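Chloramphenicol acetyltransferase (Aliivibrio fischeri, PDB 6PXA) probably transfers the acetyl group of acetyl-CoA to the 3-hydroxyl of chloramphenicol, and binds the bile salt taurocholic acid between its subunits. Local coordinates at residues E5-W10 and S31-F36; F65-K70 and F116-D121. All coordinates share one frame; numbering follows the deposited sequence.

Interaction 1. Residues E5-W10 and S31-F36; sequences EAFNSW and SYYSGF. With TCH (taurocholic acid), chain M.
The backbones of F7 and F36 come closest, their CA atoms 5.0 Å apart, where the irregular N-terminal segment 5-10 runs alongside strand 32-34. Packing alone joins the two segments. F7 lays one ring face over the G35-F36 backbone that follows: the CA of G35 sits 4.0 Å from the ring centroid, a CH-pi contact, with the peptide N atoms of G35 and F36 over the same face. Glycine suits this place because a CB on G35 would collide with both the F7 and Y33 rings. F7 CZ also reaches Y33 CD2 at 3.9 Å, the two planes turned 77° apart.

F36 carries the rest of the contact. With CG anti to its backbone N (chi1 173°), one face of its ring is covered by W10 N, 3.5 Å from F36 CG. The indole of W10 turns the edge of its five-membered ring toward the same face in an offset edge-to-face pair, planes at 63°, while its NE1 is hydrogen-bonded to D53 OD2 of the second subunit.

Beyond the packing lies taurocholic acid: the ring face of Y32 carries its side chain, CE2 to C22 at 3.2 Å, and S34 CB and W10 O border its methyl C21. The contact packs the N-terminal segment against the first coils of the left-handed beta-helix of hexapeptide-repeat acyltransferases, where W10, Y32 and S34 line part of an intersubunit taurocholate pocket.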
# COMPACT_ATOMS: atom_id res chain seq x y z
N GLU B 5 -3.06 2.77 -21.88
CA GLU B 5 -3.53 2.96 -20.52
C GLU B 5 -4.79 3.81 -20.53
O GLU B 5 -5.14 4.45 -21.53
CB GLU B 5 -2.45 3.61 -19.65
CG GLU B 5 -1.10 2.97 -19.80
CD GLU B 5 -0.20 3.18 -18.61
OE1 GLU B 5 -0.48 4.11 -17.80
OE2 GLU B 5 0.79 2.42 -18.47
N ALA B 6 -5.47 3.83 -19.38
CA ALA B 6 -6.80 4.44 -19.30
C ALA B 6 -6.75 5.95 -19.31
O ALA B 6 -7.72 6.59 -19.74
CB ALA B 6 -7.53 3.95 -18.05
N PHE B 7 -5.65 6.54 -18.84
CA PHE B 7 -5.50 7.98 -18.69
C PHE B 7 -4.22 8.44 -19.38
O PHE B 7 -3.21 7.75 -19.34
CB PHE B 7 -5.45 8.37 -17.21
CG PHE B 7 -6.71 8.04 -16.45
CD1 PHE B 7 -6.91 6.79 -15.92
CD2 PHE B 7 -7.67 9.01 -16.24
CE1 PHE B 7 -8.04 6.50 -15.21
CE2 PHE B 7 -8.80 8.73 -15.54
CZ PHE B 7 -8.98 7.46 -15.03
N ASN B 8 -4.28 9.63 -20.00
CA ASN B 8 -3.13 10.20 -20.68
C ASN B 8 -2.31 11.13 -19.80
O ASN B 8 -1.11 11.32 -20.06
CB ASN B 8 -3.58 10.96 -21.93
CG ASN B 8 -3.95 10.03 -23.08
OD1 ASN B 8 -3.66 8.83 -23.04
ND2 ASN B 8 -4.58 10.59 -24.11
N SER B 9 -2.90 11.74 -18.78
CA SER B 9 -2.11 12.46 -17.79
C SER B 9 -2.90 12.50 -16.50
O SER B 9 -4.10 12.21 -16.49
CB SER B 9 -1.76 13.89 -18.26
OG SER B 9 -2.91 14.70 -18.32
N TRP B 10 -2.22 12.84 -15.41
CA TRP B 10 -2.93 12.95 -14.14
C TRP B 10 -3.76 14.22 -14.05
O TRP B 10 -4.41 14.44 -13.02
CB TRP B 10 -1.96 12.88 -12.96
CG TRP B 10 -0.68 13.64 -13.11
CD1 TRP B 10 0.49 13.18 -13.67
CD2 TRP B 10 -0.42 14.99 -12.68
NE1 TRP B 10 1.46 14.17 -13.61
CE2 TRP B 10 0.93 15.28 -13.01
CE3 TRP B 10 -1.19 15.97 -12.05
CZ2 TRP B 10 1.53 16.53 -12.74
CZ3 TRP B 10 -0.60 17.20 -11.77
CH2 TRP B 10 0.75 17.47 -12.12
N SER B 31 -19.32 12.53 -9.81
CA SER B 31 -18.24 11.75 -9.22
C SER B 31 -17.29 11.22 -10.29
O SER B 31 -17.72 10.77 -11.35
CB SER B 31 -18.84 10.59 -8.42
OG SER B 31 -19.72 11.13 -7.46
N TYR B 32 -15.98 11.31 -10.00
CA TYR B 32 -14.95 11.01 -10.97
C TYR B 32 -13.83 10.19 -10.34
O TYR B 32 -13.59 10.24 -9.13
CB TYR B 32 -14.33 12.30 -11.56
CG TYR B 32 -13.45 13.06 -10.57
CD1 TYR B 32 -13.98 14.05 -9.75
CD2 TYR B 32 -12.09 12.80 -10.46
CE1 TYR B 32 -13.20 14.74 -8.85
CE2 TYR B 32 -11.29 13.48 -9.55
CZ TYR B 32 -11.84 14.46 -8.76
OH TYR B 32 -11.07 15.16 -7.86
N TYR B 33 -13.10 9.48 -11.19
CA TYR B 33 -11.89 8.76 -10.81
C TYR B 33 -10.72 9.36 -11.59
O TYR B 33 -10.76 9.41 -12.82
CB TYR B 33 -12.03 7.26 -11.11
CG TYR B 33 -10.80 6.40 -10.88
CD1 TYR B 33 -10.16 6.38 -9.64
CD2 TYR B 33 -10.28 5.59 -11.89
CE1 TYR B 33 -9.03 5.57 -9.41
CE2 TYR B 33 -9.14 4.79 -11.66
CZ TYR B 33 -8.52 4.80 -10.41
OH TYR B 33 -7.39 4.02 -10.14
N SER B 34 -9.68 9.78 -10.88
CA SER B 34 -8.46 10.31 -11.49
C SER B 34 -7.37 9.25 -11.31
O SER B 34 -6.63 9.27 -10.32
CB SER B 34 -8.05 11.64 -10.87
OG SER B 34 -8.03 11.55 -9.45
N GLY B 35 -7.26 8.35 -12.29
CA GLY B 35 -6.56 7.11 -12.06
C GLY B 35 -5.27 6.96 -12.83
O GLY B 35 -4.79 5.83 -12.99
N PHE B 36 -4.68 8.08 -13.29
CA PHE B 36 -3.50 8.02 -14.15
C PHE B 36 -2.41 7.13 -13.58
O PHE B 36 -1.80 6.34 -14.31
CB PHE B 36 -2.94 9.43 -14.38
CG PHE B 36 -1.63 9.45 -15.13
CD1 PHE B 36 -1.60 9.29 -16.51
CD2 PHE B 36 -0.42 9.61 -14.45
CE1 PHE B 36 -0.37 9.30 -17.21
CE2 PHE B 36 0.80 9.61 -15.15
CZ PHE B 36 0.81 9.45 -16.53
C1 TCH M . -2.64 20.73 -11.45
C2 TCH M . -3.05 21.61 -12.69
C3 TCH M . -3.50 23.03 -12.23
O3 TCH M . -3.97 23.73 -13.31
C4 TCH M . -4.60 23.00 -11.10
C5 TCH M . -4.24 22.07 -9.92
C6 TCH M . -5.40 22.00 -8.88
C7 TCH M . -6.61 21.07 -9.33
O7 TCH M . -7.32 21.71 -10.33
C8 TCH M . -6.11 19.69 -9.82
C9 TCH M . -5.01 19.87 -10.94
C10 TCH M . -3.78 20.65 -10.41
C11 TCH M . -4.64 18.48 -11.51
C12 TCH M . -5.76 17.67 -11.94
O12 TCH M . -6.35 18.17 -13.11
C13 TCH M . -6.96 17.64 -10.83
C14 TCH M . -7.30 18.90 -10.47
C15 TCH M . -8.46 18.67 -9.38
C16 TCH M . -9.22 17.57 -9.94
C17 TCH M . -8.46 17.10 -11.19
C18 TCH M . -6.45 16.82 -9.63
C19 TCH M . -3.21 19.92 -9.19
O1S TCH M . -16.40 18.58 -14.86
C20 TCH M . -8.64 15.67 -11.39
C21 TCH M . -7.90 15.07 -12.62
C22 TCH M . -10.15 15.55 -11.73
C23 TCH M . -10.49 16.13 -13.10
C24 TCH M . -11.98 16.01 -13.35
N24 TCH M . -12.87 17.00 -12.80
O24 TCH M . -12.41 15.12 -13.98
C25 TCH M . -14.30 16.92 -13.03
C26 TCH M . -14.90 18.20 -12.46
S26 TCH M . -16.52 18.51 -13.22
O2S TCH M . -17.45 17.21 -12.82
O3S TCH M . -17.07 19.93 -12.58

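Interaction 2. Residues F65-K70 and F116-D121. With TCH (taurocholic acid), chain R.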
# COMPACT_ATOMS: atom_id res chain seq x y z
N PHE B 65 -26.05 -17.08 -9.52
CA PHE B 65 -25.28 -16.56 -8.40
C PHE B 65 -26.12 -16.02 -7.25
O PHE B 65 -25.65 -16.03 -6.11
CB PHE B 65 -24.34 -15.45 -8.89
CG PHE B 65 -22.98 -15.94 -9.30
CD1 PHE B 65 -22.31 -16.89 -8.54
CD2 PHE B 65 -22.37 -15.46 -10.45
CE1 PHE B 65 -21.06 -17.35 -8.92
CE2 PHE B 65 -21.12 -15.91 -10.83
CZ PHE B 65 -20.47 -16.86 -10.07
N GLY B 66 -27.33 -15.53 -7.51
CA GLY B 66 -28.06 -14.80 -6.49
C GLY B 66 -27.45 -13.43 -6.23
O GLY B 66 -26.44 -13.05 -6.82
N GLU B 67 -28.07 -12.69 -5.32
CA GLU B 67 -27.67 -11.31 -5.08
C GLU B 67 -26.31 -11.24 -4.39
O GLU B 67 -25.98 -12.08 -3.56
CB GLU B 67 -28.72 -10.58 -4.22
CG GLU B 67 -30.09 -10.38 -4.87
CD GLU B 67 -31.19 -10.11 -3.84
OE1 GLU B 67 -30.94 -10.35 -2.64
OE2 GLU B 67 -32.30 -9.66 -4.23
N VAL B 68 -25.54 -10.23 -4.77
CA VAL B 68 -24.21 -9.97 -4.20
C VAL B 68 -24.19 -8.57 -3.58
O VAL B 68 -25.08 -7.75 -3.82
CB VAL B 68 -23.09 -10.10 -5.25
CG1 VAL B 68 -23.00 -11.53 -5.78
CG2 VAL B 68 -23.30 -9.11 -6.38
N ASP B 69 -23.13 -8.31 -2.79
CA ASP B 69 -22.93 -6.97 -2.24
C ASP B 69 -22.70 -5.96 -3.36
O ASP B 69 -21.98 -6.21 -4.32
CB ASP B 69 -21.74 -6.97 -1.26
CG ASP B 69 -22.00 -7.82 -0.01
OD1 ASP B 69 -23.17 -7.89 0.45
OD2 ASP B 69 -21.06 -8.49 0.48
N LYS B 70 -23.36 -4.81 -3.24
CA LYS B 70 -23.28 -3.78 -4.26
C LYS B 70 -22.41 -2.63 -3.77
O LYS B 70 -22.22 -2.43 -2.56
CB LYS B 70 -24.68 -3.28 -4.64
CG LYS B 70 -25.49 -4.29 -5.48
CD LYS B 70 -26.92 -3.86 -5.72
CE LYS B 70 -27.78 -5.11 -6.05
NZ LYS B 70 -29.24 -4.82 -6.16
N PHE B 116 -18.96 -18.59 1.85
CA PHE B 116 -19.24 -17.22 1.44
C PHE B 116 -20.31 -16.60 2.33
O PHE B 116 -21.40 -17.16 2.51
CB PHE B 116 -19.70 -17.16 -0.01
CG PHE B 116 -20.06 -15.76 -0.46
CD1 PHE B 116 -19.09 -14.79 -0.58
CD2 PHE B 116 -21.39 -15.40 -0.71
CE1 PHE B 116 -19.41 -13.50 -0.96
CE2 PHE B 116 -21.72 -14.12 -1.10
CZ PHE B 116 -20.73 -13.18 -1.24
N GLN B 117 -20.02 -15.40 2.82
CA GLN B 117 -20.97 -14.58 3.55
C GLN B 117 -20.94 -13.16 3.00
O GLN B 117 -19.87 -12.57 2.84
CB GLN B 117 -20.64 -14.55 5.04
CG GLN B 117 -21.05 -15.82 5.76
CD GLN B 117 -20.81 -15.71 7.25
OE1 GLN B 117 -21.74 -15.83 8.04
NE2 GLN B 117 -19.57 -15.45 7.64
N ARG B 118 -22.11 -12.63 2.67
CA ARG B 118 -22.21 -11.24 2.28
C ARG B 118 -21.84 -10.34 3.46
O ARG B 118 -22.06 -10.68 4.62
CB ARG B 118 -23.62 -10.92 1.78
CG ARG B 118 -23.90 -11.51 0.42
CD ARG B 118 -25.32 -11.32 0.01
NE ARG B 118 -25.70 -9.93 -0.24
CZ ARG B 118 -26.96 -9.62 -0.56
NH1 ARG B 118 -27.85 -10.59 -0.64
NH2 ARG B 118 -27.34 -8.37 -0.78
N ALA B 119 -21.27 -9.18 3.13
CA ALA B 119 -20.95 -8.19 4.13
C ALA B 119 -21.90 -7.01 4.08
O ALA B 119 -21.82 -6.13 4.94
CB ALA B 119 -19.51 -7.69 3.94
N GLY B 120 -22.80 -6.99 3.11
CA GLY B 120 -23.64 -5.84 2.86
C GLY B 120 -22.98 -4.90 1.88
O GLY B 120 -21.78 -5.00 1.57
N ASP B 121 -23.78 -3.95 1.39
CA ASP B 121 -23.29 -3.01 0.39
C ASP B 121 -22.18 -2.10 0.93
O ASP B 121 -22.15 -1.74 2.11
CB ASP B 121 -24.44 -2.12 -0.10
CG ASP B 121 -25.47 -2.88 -0.94
OD1 ASP B 121 -25.28 -4.09 -1.25
OD2 ASP B 121 -26.47 -2.23 -1.34
C1 TCH R . -17.00 -15.54 -6.21
C2 TCH R . -17.56 -16.76 -7.05
C3 TCH R . -18.59 -17.59 -6.23
O3 TCH R . -18.95 -18.70 -6.96
C4 TCH R . -18.02 -18.03 -4.83
C5 TCH R . -17.46 -16.84 -4.02
C6 TCH R . -16.84 -17.32 -2.68
C7 TCH R . -15.45 -18.08 -2.84
O7 TCH R . -15.63 -19.34 -3.36
C8 TCH R . -14.46 -17.29 -3.73
C9 TCH R . -15.17 -16.91 -5.09
C10 TCH R . -16.42 -16.03 -4.87
C11 TCH R . -14.12 -16.25 -6.02
C12 TCH R . -12.89 -16.98 -6.19
O12 TCH R . -13.06 -18.11 -7.04
C13 TCH R . -12.25 -17.53 -4.78
C14 TCH R . -13.20 -18.18 -4.07
C15 TCH R . -12.42 -18.62 -2.73
C16 TCH R . -11.15 -19.10 -3.27
C17 TCH R . -11.09 -18.67 -4.74
C18 TCH R . -11.70 -16.31 -4.02
C19 TCH R . -16.08 -14.78 -4.07
O1S TCH R . -9.07 -27.37 -2.69
C20 TCH R . -9.74 -18.22 -5.07
C21 TCH R . -9.57 -17.65 -6.51
C22 TCH R . -8.86 -19.50 -4.93
C23 TCH R . -9.04 -20.51 -6.06
C24 TCH R . -8.20 -21.73 -5.72
N24 TCH R . -8.80 -22.83 -5.00
O24 TCH R . -7.05 -21.78 -6.01
C25 TCH R . -7.98 -23.97 -4.67
C26 TCH R . -8.69 -24.76 -3.58
S26 TCH R . -8.27 -26.49 -3.83
O2S TCH R . -8.61 -26.85 -5.40
O3S TCH R . -6.65 -26.70 -3.52
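Two successive coils of the left-handed beta-helix meet here, in the loops that lead into the neighbouring parallel strands 71-73 and 122-124, and an aspartate of the first loop, D69, is gripped by the backbone of the second. Its OD2 accepts the N-H of A119 at 2.7 Å on the syn side, and its OD1 takes a weak, bent bond from G120 N at 2.8 Å. A short carboxylate fits, since one group must face two consecutive peptide N-H groups; G120 suits its place because its backbone angles would jam a CB against the preceding carbonyl.

R118 supplies a positive partner to D69 OD1. Its chain bends at chi3 (67°), bringing NE edge-on to D69 OD1 at 3.3 Å, a weak hydrogen bond within a salt bridge. One guanidinium face lies over the backbone of E67 and V68, and NH1 reaches E67 OE1 in a long salt bridge of 3.7 Å, the carboxylate plane nearly perpendicular to it. R118 and the two peptide N-H groups would probably favour the ionised form of D69, offsetting the nearby D121 carboxylate.

Toward taurocholic acid, F65 turns a ring edge to the steroid hydroxyl, CE1 to O3 at 3.2 Å, and F116 CB touches C6. Just before strand 122-124, D121 OD2 makes a salt bridge with R72 NE, while D121 OD1 receives K70 N at 2.9 Å from well above the carboxylate plane.

In the fold
Interactions 1 and 2 lie on opposite sides of the chain's centre, with their centres 29 Å apart and their nearest atoms about 14 Å apart, so they do not touch. They follow one another along the chain: 5-10 with 31-36 closes before 65-70 with 116-121 opens. Each borders a different taurocholic acid, and the pocket residues of the two contacts belong to complementary sides of one kind of intersubunit site. The molecule beside interaction 1 is hydrogen-bonded to L11 O of this chain and S104 N of the second subunit; the one beside interaction 2 is likewise hydrogen-bonded to S104 N of this chain and L11 O of the third subunit. One chain therefore contributes to two sites.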